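Local atomic coordinates of cytochrome c (Pseudomonas aeruginosa, PDB entry 6RTE), a protein that acts in heme d1 biosynthesis as a dihydro-heme d1 dehydrogenase, carrying a c-type heme beside an eight-bladed beta-propeller. Residues V202-V216 against L244-Q256. Sequence-based numbering, arbitrary orientation. Where two conformers were deposited one is given.
Sequences VTLYDLYNLKVVAEV and LVLLDARDLSLVQ
L252 and L247 pack against V202, L204, A214 and V216 in an apolar contact between neighbouring blades of the eight-bladed beta-propeller. Each segment is the outer hairpin of an antiparallel blade, and the turn of the second, around 249-252, settles on the sheet face of the first. The evidence centres on L252, whose CD1 lies 3.7 Å from L204 CB and 4.0 Å from V202 CG1. L252 CD1 also rests over the strand pairing itself, 3.4 Å from A214 O and 3.5 Å from V202 O; both oxygens accept backbone bonds within their own hairpin. With CG beside its backbone N (chi1 -61°) and the chain then extended, the L252 side chain reaches toward strands 201-206 and 211-217 and crosses that of V202 at a slant. L247 adds a second point, its CD1 meeting V216 CG1 tip to tip at 3.6 Å. Side-chain bonds within the turn help to fix its shape: D248 OD1 receives R250 N in an Asx turn, and D251 OD1 takes both S253 N and S253 OG from one face of its carboxylate. Y194, on the inner neighbour of strand 201-206, donates its hydroxyl to A249 O, and L204 CD2 touches that same oxygen at 3.5 Å.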
ATOM      1  N   VAL A 202      -9.735  -1.160  -8.944  1.00 22.64           N
ATOM      2  CA  VAL A 202      -9.017  -2.410  -8.711  1.00 23.15           C
ATOM      3  C   VAL A 202      -8.707  -3.022 -10.071  1.00 22.66           C
ATOM      4  O   VAL A 202      -9.598  -3.114 -10.929  1.00 22.89           O
ATOM      5  CB  VAL A 202      -9.834  -3.386  -7.849  1.00 20.90           C
ATOM      6  CG1 VAL A 202      -9.051  -4.676  -7.624  1.00 18.83           C
ATOM      7  CG2 VAL A 202     -10.218  -2.746  -6.520  1.00 21.72           C
ATOM      8  N   THR A 203      -7.456  -3.454 -10.258  1.00 22.32           N
ATOM      9  CA  THR A 203      -6.981  -4.012 -11.518  1.00 23.15           C
ATOM     10  C   THR A 203      -6.451  -5.422 -11.275  1.00 23.26           C
ATOM     11  O   THR A 203      -5.660  -5.644 -10.354  1.00 24.13           O
ATOM     12  CB  THR A 203      -5.875  -3.134 -12.138  1.00 26.53           C
ATOM     13  OG1 THR A 203      -6.351  -1.788 -12.298  1.00 28.06           O
ATOM     14  CG2 THR A 203      -5.421  -3.670 -13.509  1.00 28.29           C
ATOM     15  N   LEU A 204      -6.896  -6.371 -12.097  1.00 22.65           N
ATOM     16  CA  LEU A 204      -6.391  -7.741 -12.095  1.00 22.03           C
ATOM     17  C   LEU A 204      -5.517  -7.937 -13.323  1.00 22.00           C
ATOM     18  O   LEU A 204      -5.967  -7.717 -14.451  1.00 22.64           O
ATOM     19  CB  LEU A 204      -7.546  -8.741 -12.085  1.00 22.84           C
ATOM     20  CG  LEU A 204      -7.199 -10.225 -12.266  1.00 23.73           C
ATOM     21  CD1 LEU A 204      -6.152 -10.688 -11.261  1.00 23.22           C
ATOM     22  CD2 LEU A 204      -8.479 -11.054 -12.161  1.00 24.32           C
ATOM     23  N   TYR A 205      -4.271  -8.369 -13.106  1.00 21.93           N
ATOM     24  CA  TYR A 205      -3.283  -8.525 -14.164  1.00 23.46           C
ATOM     25  C   TYR A 205      -2.765  -9.952 -14.159  1.00 24.34           C
ATOM     26  O   TYR A 205      -2.390 -10.473 -13.105  1.00 22.90           O
ATOM     27  CB  TYR A 205      -2.128  -7.539 -13.967  1.00 23.79           C
ATOM     28  CG  TYR A 205      -1.143  -7.474 -15.107  1.00 25.33           C
ATOM     29  CD1 TYR A 205      -1.386  -6.669 -16.208  1.00 26.60           C
ATOM     30  CD2 TYR A 205       0.043  -8.193 -15.067  1.00 25.00           C
ATOM     31  CE1 TYR A 205      -0.478  -6.587 -17.251  1.00 27.43           C
ATOM     32  CE2 TYR A 205       0.958  -8.120 -16.114  1.00 25.32           C
ATOM     33  CZ  TYR A 205       0.685  -7.314 -17.194  1.00 26.74           C
ATOM     34  OH  TYR A 205       1.571  -7.226 -18.220  1.00 27.66           O
ATOM     35  N   ASP A 206      -2.736 -10.573 -15.334  1.00 26.57           N
ATOM     36  CA  ASP A 206      -2.275 -11.944 -15.509  1.00 26.47           C
ATOM     37  C   ASP A 206      -0.807 -11.910 -15.915  1.00 26.86           C
ATOM     38  O   ASP A 206      -0.478 -11.551 -17.048  1.00 27.18           O
ATOM     39  CB  ASP A 206      -3.118 -12.654 -16.564  1.00 28.05           C
ATOM     40  CG  ASP A 206      -2.645 -14.079 -16.836  1.00 28.28           C
ATOM     41  OD1 ASP A 206      -1.715 -14.563 -16.154  1.00 27.62           O
ATOM     42  OD2 ASP A 206      -3.214 -14.704 -17.751  1.00 28.62           O
ATOM     43  N   LEU A 207       0.081 -12.279 -14.986  1.00 26.31           N
ATOM     44  CA  LEU A 207       1.512 -12.214 -15.278  1.00 27.47           C
ATOM     45  C   LEU A 207       1.908 -13.191 -16.370  1.00 26.69           C
ATOM     46  O   LEU A 207       2.826 -12.900 -17.153  1.00 28.59           O
ATOM     47  CB  LEU A 207       2.326 -12.480 -14.012  1.00 28.58           C
ATOM     48  CG  LEU A 207       2.306 -11.375 -12.951  1.00 27.69           C
ATOM     49  CD1 LEU A 207       2.834 -11.899 -11.618  1.00 27.44           C
ATOM     50  CD2 LEU A 207       3.112 -10.169 -13.420  1.00 28.44           C
ATOM     51  N   TYR A 208       1.244 -14.349 -16.454  1.00 25.58           N
ATOM     52  CA  TYR A 208       1.629 -15.324 -17.470  1.00 26.27           C
ATOM     53  C   TYR A 208       1.364 -14.806 -18.881  1.00 26.53           C
ATOM     54  O   TYR A 208       2.154 -15.056 -19.798  1.00 28.18           O
ATOM     55  CB  TYR A 208       0.889 -16.651 -17.282  1.00 27.13           C
ATOM     56  CG  TYR A 208       1.334 -17.472 -16.102  1.00 29.20           C
ATOM     57  CD1 TYR A 208       2.251 -16.979 -15.188  1.00 29.35           C
ATOM     58  CD2 TYR A 208       0.819 -18.747 -15.899  1.00 33.28           C
ATOM     59  CE1 TYR A 208       2.636 -17.719 -14.092  1.00 32.55           C
ATOM     60  CE2 TYR A 208       1.206 -19.502 -14.809  1.00 35.96           C
ATOM     61  CZ  TYR A 208       2.117 -18.984 -13.910  1.00 36.77           C
ATOM     62  OH  TYR A 208       2.510 -19.722 -12.824  1.00 39.72           O
ATOM     63  N   ASN A 209       0.255 -14.116 -19.084  1.00 26.70           N
ATOM     64  CA  ASN A 209      -0.080 -13.614 -20.415  1.00 29.08           C
ATOM     65  C   ASN A 209       0.214 -12.135 -20.584  1.00 30.50           C
ATOM     66  O   ASN A 209       0.009 -11.600 -21.677  1.00 31.38           O
ATOM     67  CB  ASN A 209      -1.549 -13.900 -20.722  1.00 29.57           C
ATOM     68  CG  ASN A 209      -1.795 -15.382 -21.010  1.00 30.22           C
ATOM     69  OD1 ASN A 209      -1.509 -15.863 -22.096  1.00 31.33           O
ATOM     70  ND2 ASN A 209      -2.301 -16.102 -20.016  1.00 29.46           N
ATOM     71  N   LEU A 210       0.722 -11.475 -19.540  1.00 29.71           N
ATOM     72  CA  LEU A 210       1.058 -10.057 -19.573  1.00 30.17           C
ATOM     73  C   LEU A 210      -0.120  -9.236 -20.095  1.00 29.52           C
ATOM     74  O   LEU A 210      -0.000  -8.434 -21.022  1.00 29.75           O
ATOM     75  CB  LEU A 210       2.329  -9.819 -20.396  1.00 33.31           C
ATOM     76  CG  LEU A 210       3.539 -10.624 -19.882  1.00 34.39           C
ATOM     77  CD1 LEU A 210       4.738 -10.491 -20.819  1.00 37.05           C
ATOM     78  CD2 LEU A 210       3.929 -10.206 -18.459  1.00 32.84           C
ATOM     79  N   LYS A 211      -1.277  -9.441 -19.469  1.00 28.21           N
ATOM     80  CA  LYS A 211      -2.512  -8.794 -19.898  1.00 28.11           C
ATOM     81  C   LYS A 211      -3.352  -8.389 -18.705  1.00 25.59           C
ATOM     82  O   LYS A 211      -3.400  -9.103 -17.693  1.00 22.99           O
ATOM     83  CB  LYS A 211      -3.337  -9.730 -20.796  1.00 28.99           C
ATOM     84  CG  LYS A 211      -2.802  -9.846 -22.222  1.00 33.17           C
ATOM     85  CD  LYS A 211      -3.549 -10.915 -22.991  1.00 39.25           C
ATOM     86  CE  LYS A 211      -3.009 -11.038 -24.413  1.00 48.02           C
ATOM     87  NZ  LYS A 211      -3.080  -9.726 -25.106  1.00 53.99           N
ATOM     88  N   VAL A 212      -4.013  -7.233 -18.821  1.00 26.71           N
ATOM     89  CA  VAL A 212      -5.067  -6.872 -17.892  1.00 26.90           C
ATOM     90  C   VAL A 212      -6.250  -7.804 -18.114  1.00 25.97           C
ATOM     91  O   VAL A 212      -6.752  -7.935 -19.235  1.00 27.75           O
ATOM     92  CB  VAL A 212      -5.480  -5.399 -18.081  1.00 28.05           C
ATOM     93  CG1 VAL A 212      -6.644  -5.055 -17.186  1.00 27.20           C
ATOM     94  CG2 VAL A 212      -4.305  -4.457 -17.818  1.00 28.58           C
ATOM     95  N   VAL A 213      -6.698  -8.450 -17.041  1.00 23.88           N
ATOM     96  CA  VAL A 213      -7.833  -9.374 -17.097  1.00 25.16           C
ATOM     97  C   VAL A 213      -9.146  -8.633 -16.868  1.00 24.40           C
ATOM     98  O   VAL A 213     -10.113  -8.796 -17.623  1.00 24.20           O
ATOM     99  CB  VAL A 213      -7.642 -10.487 -16.042  1.00 24.12           C
ATOM    100  CG1 VAL A 213      -8.925 -11.314 -15.879  1.00 24.16           C
ATOM    101  CG2 VAL A 213      -6.451 -11.372 -16.410  1.00 25.23           C
ATOM    102  N   ALA A 214      -9.197  -7.834 -15.809  1.00 24.63           N
ATOM    103  CA  ALA A 214     -10.417  -7.140 -15.443  1.00 23.83           C
ATOM    104  C   ALA A 214     -10.067  -5.920 -14.605  1.00 23.11           C
ATOM    105  O   ALA A 214      -8.980  -5.832 -14.022  1.00 22.76           O
ATOM    106  CB  ALA A 214     -11.368  -8.063 -14.668  1.00 22.90           C
ATOM    107  N   GLU A 215     -11.016  -4.987 -14.544  1.00 23.57           N
ATOM    108  CA  GLU A 215     -10.939  -3.858 -13.640  1.00 24.19           C
ATOM    109  C   GLU A 215     -12.344  -3.531 -13.150  1.00 23.28           C
ATOM    110  O   GLU A 215     -13.335  -3.748 -13.854  1.00 22.61           O
ATOM    111  CB  GLU A 215     -10.343  -2.605 -14.296  1.00 27.50           C
ATOM    112  CG  GLU A 215      -8.945  -2.798 -14.884  1.00 29.73           C
ATOM    113  CD  GLU A 215      -8.335  -1.471 -15.310  1.00 30.79           C
ATOM    114  OE1 GLU A 215      -8.653  -1.007 -16.430  1.00 31.41           O
ATOM    115  OE2 GLU A 215      -7.569  -0.880 -14.507  1.00 30.45           O
ATOM    116  N   VAL A 216     -12.418  -2.995 -11.939  1.00 22.67           N
ATOM    117  CA  VAL A 216     -13.683  -2.589 -11.351  1.00 21.90           C
ATOM    118  C   VAL A 216     -13.373  -1.416 -10.434  1.00 22.12           C
ATOM    119  O   VAL A 216     -12.261  -1.287  -9.916  1.00 21.08           O
ATOM    120  CB  VAL A 216     -14.382  -3.767 -10.626  1.00 20.87           C
ATOM    121  CG1 VAL A 216     -13.729  -4.104  -9.285  1.00 20.62           C
ATOM    122  CG2 VAL A 216     -15.879  -3.502 -10.449  1.00 19.88           C
ATOM    123  N   LEU A 244     -16.389  -2.211   3.225  1.00 21.76           N
ATOM    124  CA  LEU A 244     -15.589  -3.244   2.588  1.00 21.14           C
ATOM    125  C   LEU A 244     -16.319  -3.692   1.335  1.00 22.09           C
ATOM    126  O   LEU A 244     -17.553  -3.807   1.329  1.00 23.72           O
ATOM    127  CB  LEU A 244     -15.383  -4.452   3.511  1.00 22.90           C
ATOM    128  CG  LEU A 244     -14.663  -4.193   4.842  1.00 23.10           C
ATOM    129  CD1 LEU A 244     -14.998  -5.305   5.825  1.00 23.51           C
ATOM    130  CD2 LEU A 244     -13.158  -4.099   4.630  1.00 23.37           C
ATOM    131  N   VAL A 245     -15.570  -3.956   0.269  1.00 20.11           N
ATOM    132  CA  VAL A 245     -16.157  -4.479  -0.960  1.00 19.86           C
ATOM    133  C   VAL A 245     -15.500  -5.826  -1.249  1.00 20.43           C
ATOM    134  O   VAL A 245     -14.271  -5.920  -1.361  1.00 19.75           O
ATOM    135  CB  VAL A 245     -16.000  -3.496  -2.130  1.00 19.33           C
ATOM    136  CG1 VAL A 245     -16.423  -4.117  -3.435  1.00 18.84           C
ATOM    137  CG2 VAL A 245     -16.830  -2.214  -1.856  1.00 19.72           C
ATOM    138  N   LEU A 246     -16.328  -6.864  -1.330  1.00 20.80           N
ATOM    139  CA  LEU A 246     -15.898  -8.229  -1.571  1.00 20.37           C
ATOM    140  C   LEU A 246     -16.092  -8.549  -3.053  1.00 19.53           C
ATOM    141  O   LEU A 246     -17.205  -8.432  -3.578  1.00 17.50           O
ATOM    142  CB  LEU A 246     -16.699  -9.200  -0.709  1.00 21.15           C
ATOM    143  CG  LEU A 246     -16.371 -10.691  -0.861  1.00 22.23           C
ATOM    144  CD1 LEU A 246     -14.938 -10.959  -0.438  1.00 21.88           C
ATOM    145  CD2 LEU A 246     -17.336 -11.534  -0.050  1.00 22.27           C
ATOM    146  N   LEU A 247     -15.012  -8.959  -3.711  1.00 20.11           N
ATOM    147  CA  LEU A 247     -15.003  -9.255  -5.133  1.00 19.51           C
ATOM    148  C   LEU A 247     -14.573 -10.710  -5.347  1.00 19.38           C
ATOM    149  O   LEU A 247     -13.840 -11.281  -4.535  1.00 18.65           O
ATOM    150  CB  LEU A 247     -14.043  -8.325  -5.891  1.00 19.22           C
ATOM    151  CG  LEU A 247     -14.189  -6.811  -5.715  1.00 19.30           C
ATOM    152  CD1 LEU A 247     -13.003  -6.063  -6.353  1.00 20.28           C
ATOM    153  CD2 LEU A 247     -15.493  -6.321  -6.321  1.00 19.74           C
ATOM    154  N   ASP A 248     -15.052 -11.298  -6.442  1.00 19.96           N
ATOM    155  CA  ASP A 248     -14.545 -12.578  -6.918  1.00 21.21           C
ATOM    156  C   ASP A 248     -13.167 -12.353  -7.543  1.00 20.41           C
ATOM    157  O   ASP A 248     -13.016 -11.545  -8.469  1.00 19.26           O
ATOM    158  CB  ASP A 248     -15.524 -13.188  -7.921  1.00 22.87           C
ATOM    159  CG  ASP A 248     -15.150 -14.613  -8.342  1.00 23.84           C
ATOM    160  OD1 ASP A 248     -13.954 -14.876  -8.607  1.00 23.60           O
ATOM    161  OD2 ASP A 248     -16.057 -15.472  -8.413  1.00 23.51           O
ATOM    162  N   ALA A 249     -12.153 -13.033  -7.006  1.00 19.95           N
ATOM    163  CA  ALA A 249     -10.773 -12.808  -7.429  1.00 19.56           C
ATOM    164  C   ALA A 249     -10.460 -13.286  -8.849  1.00 20.62           C
ATOM    165  O   ALA A 249      -9.368 -13.000  -9.342  1.00 21.41           O
ATOM    166  CB  ALA A 249      -9.827 -13.514  -6.460  1.00 18.61           C
ATOM    167  N   ARG A 250     -11.375 -13.995  -9.510  1.00 22.12           N
ATOM    168  CA  ARG A 250     -11.143 -14.467 -10.868  1.00 24.95           C
ATOM    169  C   ARG A 250     -11.550 -13.462 -11.936  1.00 24.20           C
ATOM    170  O   ARG A 250     -11.017 -13.508 -13.047  1.00 25.33           O
ATOM    171  CB  ARG A 250     -11.895 -15.781 -11.099  1.00 29.47           C
ATOM    172  CG  ARG A 250     -11.420 -16.907 -10.184  1.00 34.36           C
ATOM    173  CD  ARG A 250     -10.062 -17.420 -10.613  1.00 39.11           C
ATOM    174  NE  ARG A 250     -10.185 -18.349 -11.723  1.00 42.59           N
ATOM    175  CZ  ARG A 250     -10.400 -19.658 -11.578  1.00 44.27           C
ATOM    176  NH1 ARG A 250     -10.516 -20.189 -10.372  1.00 43.30           N
ATOM    177  NH2 ARG A 250     -10.504 -20.432 -12.645  1.00 46.47           N
ATOM    178  N   ASP A 251     -12.502 -12.560 -11.631  1.00 20.92           N
ATOM    179  CA  ASP A 251     -12.984 -11.634 -12.647  1.00 19.47           C
ATOM    180  C   ASP A 251     -13.338 -10.256 -12.081  1.00 19.31           C
ATOM    181  O   ASP A 251     -13.845  -9.422 -12.841  1.00 19.47           O
ATOM    182  CB  ASP A 251     -14.215 -12.218 -13.388  1.00 20.31           C
ATOM    183  CG  ASP A 251     -15.370 -12.593 -12.456  1.00 21.13           C
ATOM    184  OD1 ASP A 251     -15.339 -12.225 -11.255  1.00 20.29           O
ATOM    185  OD2 ASP A 251     -16.309 -13.292 -12.935  1.00 22.72           O
ATOM    186  N   LEU A 252     -13.074 -10.012 -10.804  1.00 19.65           N
ATOM    187  CA  LEU A 252     -13.389  -8.771 -10.080  1.00 21.03           C
ATOM    188  C   LEU A 252     -14.879  -8.428 -10.111  1.00 21.21           C
ATOM    189  O   LEU A 252     -15.252  -7.257  -9.973  1.00 20.67           O
ATOM    190  CB  LEU A 252     -12.554  -7.592 -10.609  1.00 21.66           C
ATOM    191  CG  LEU A 252     -11.041  -7.779 -10.462  1.00 21.25           C
ATOM    192  CD1 LEU A 252     -10.303  -6.495 -10.913  1.00 22.53           C
ATOM    193  CD2 LEU A 252     -10.653  -8.154  -9.048  1.00 20.20           C
ATOM    194  N   SER A 253     -15.738  -9.440 -10.249  1.00 20.60           N
ATOM    195  CA  SER A 253     -17.174  -9.225 -10.149  1.00 21.18           C
ATOM    196  C   SER A 253     -17.561  -8.986  -8.687  1.00 20.01           C
ATOM    197  O   SER A 253     -16.883  -9.434  -7.751  1.00 18.07           O
ATOM    198  CB  SER A 253     -17.948 -10.415 -10.741  1.00 22.02           C
ATOM    199  OG  SER A 253     -17.689 -11.627 -10.035  1.00 21.51           O
ATOM    200  N   LEU A 254     -18.638  -8.233  -8.492  1.00 21.26           N
ATOM    201  CA  LEU A 254     -19.060  -7.879  -7.138  1.00 20.21           C
ATOM    202  C   LEU A 254     -19.750  -9.056  -6.455  1.00 19.46           C
ATOM    203  O   LEU A 254     -20.698  -9.640  -6.995  1.00 19.78           O
ATOM    204  CB  LEU A 254     -20.014  -6.689  -7.165  1.00 20.37           C
ATOM    205  CG  LEU A 254     -20.566  -6.303  -5.786  1.00 19.79           C
ATOM    206  CD1 LEU A 254     -19.454  -5.957  -4.818  1.00 20.90           C
ATOM    207  CD2 LEU A 254     -21.549  -5.137  -5.919  1.00 18.93           C
ATOM    208  N   VAL A 255     -19.291  -9.392  -5.258  1.00 18.85           N
ATOM    209  CA  VAL A 255     -19.973 -10.347  -4.412  1.00 20.75           C
ATOM    210  C   VAL A 255     -20.874  -9.649  -3.388  1.00 21.52           C
ATOM    211  O   VAL A 255     -22.054  -9.970  -3.272  1.00 22.85           O
ATOM    212  CB  VAL A 255     -18.949 -11.280  -3.727  1.00 19.68           C
ATOM    213  CG1 VAL A 255     -19.661 -12.318  -2.869  1.00 20.30           C
ATOM    214  CG2 VAL A 255     -18.073 -11.960  -4.791  1.00 19.60           C
ATOM    215  N   GLN A 256     -20.339  -8.697  -2.629  0.60 22.41           N
ATOM    216  CA  GLN A 256     -21.164  -8.046  -1.613  0.60 23.57           C
ATOM    217  C   GLN A 256     -20.472  -6.795  -1.085  0.60 20.93           C
ATOM    218  O   GLN A 256     -19.255  -6.785  -0.885  0.60 20.51           O
ATOM    219  CB  GLN A 256     -21.467  -9.017  -0.458  0.60 26.17           C
ATOM    220  CG  GLN A 256     -22.723  -8.678   0.342  0.60 30.27           C
ATOM    221  CD  GLN A 256     -23.127  -9.792   1.303  0.60 31.39           C
ATOM    222  OE1 GLN A 256     -23.125 -10.974   0.946  0.60 32.26           O
ATOM    223  NE2 GLN A 256     -23.482  -9.414   2.526  0.60 32.59           N
TER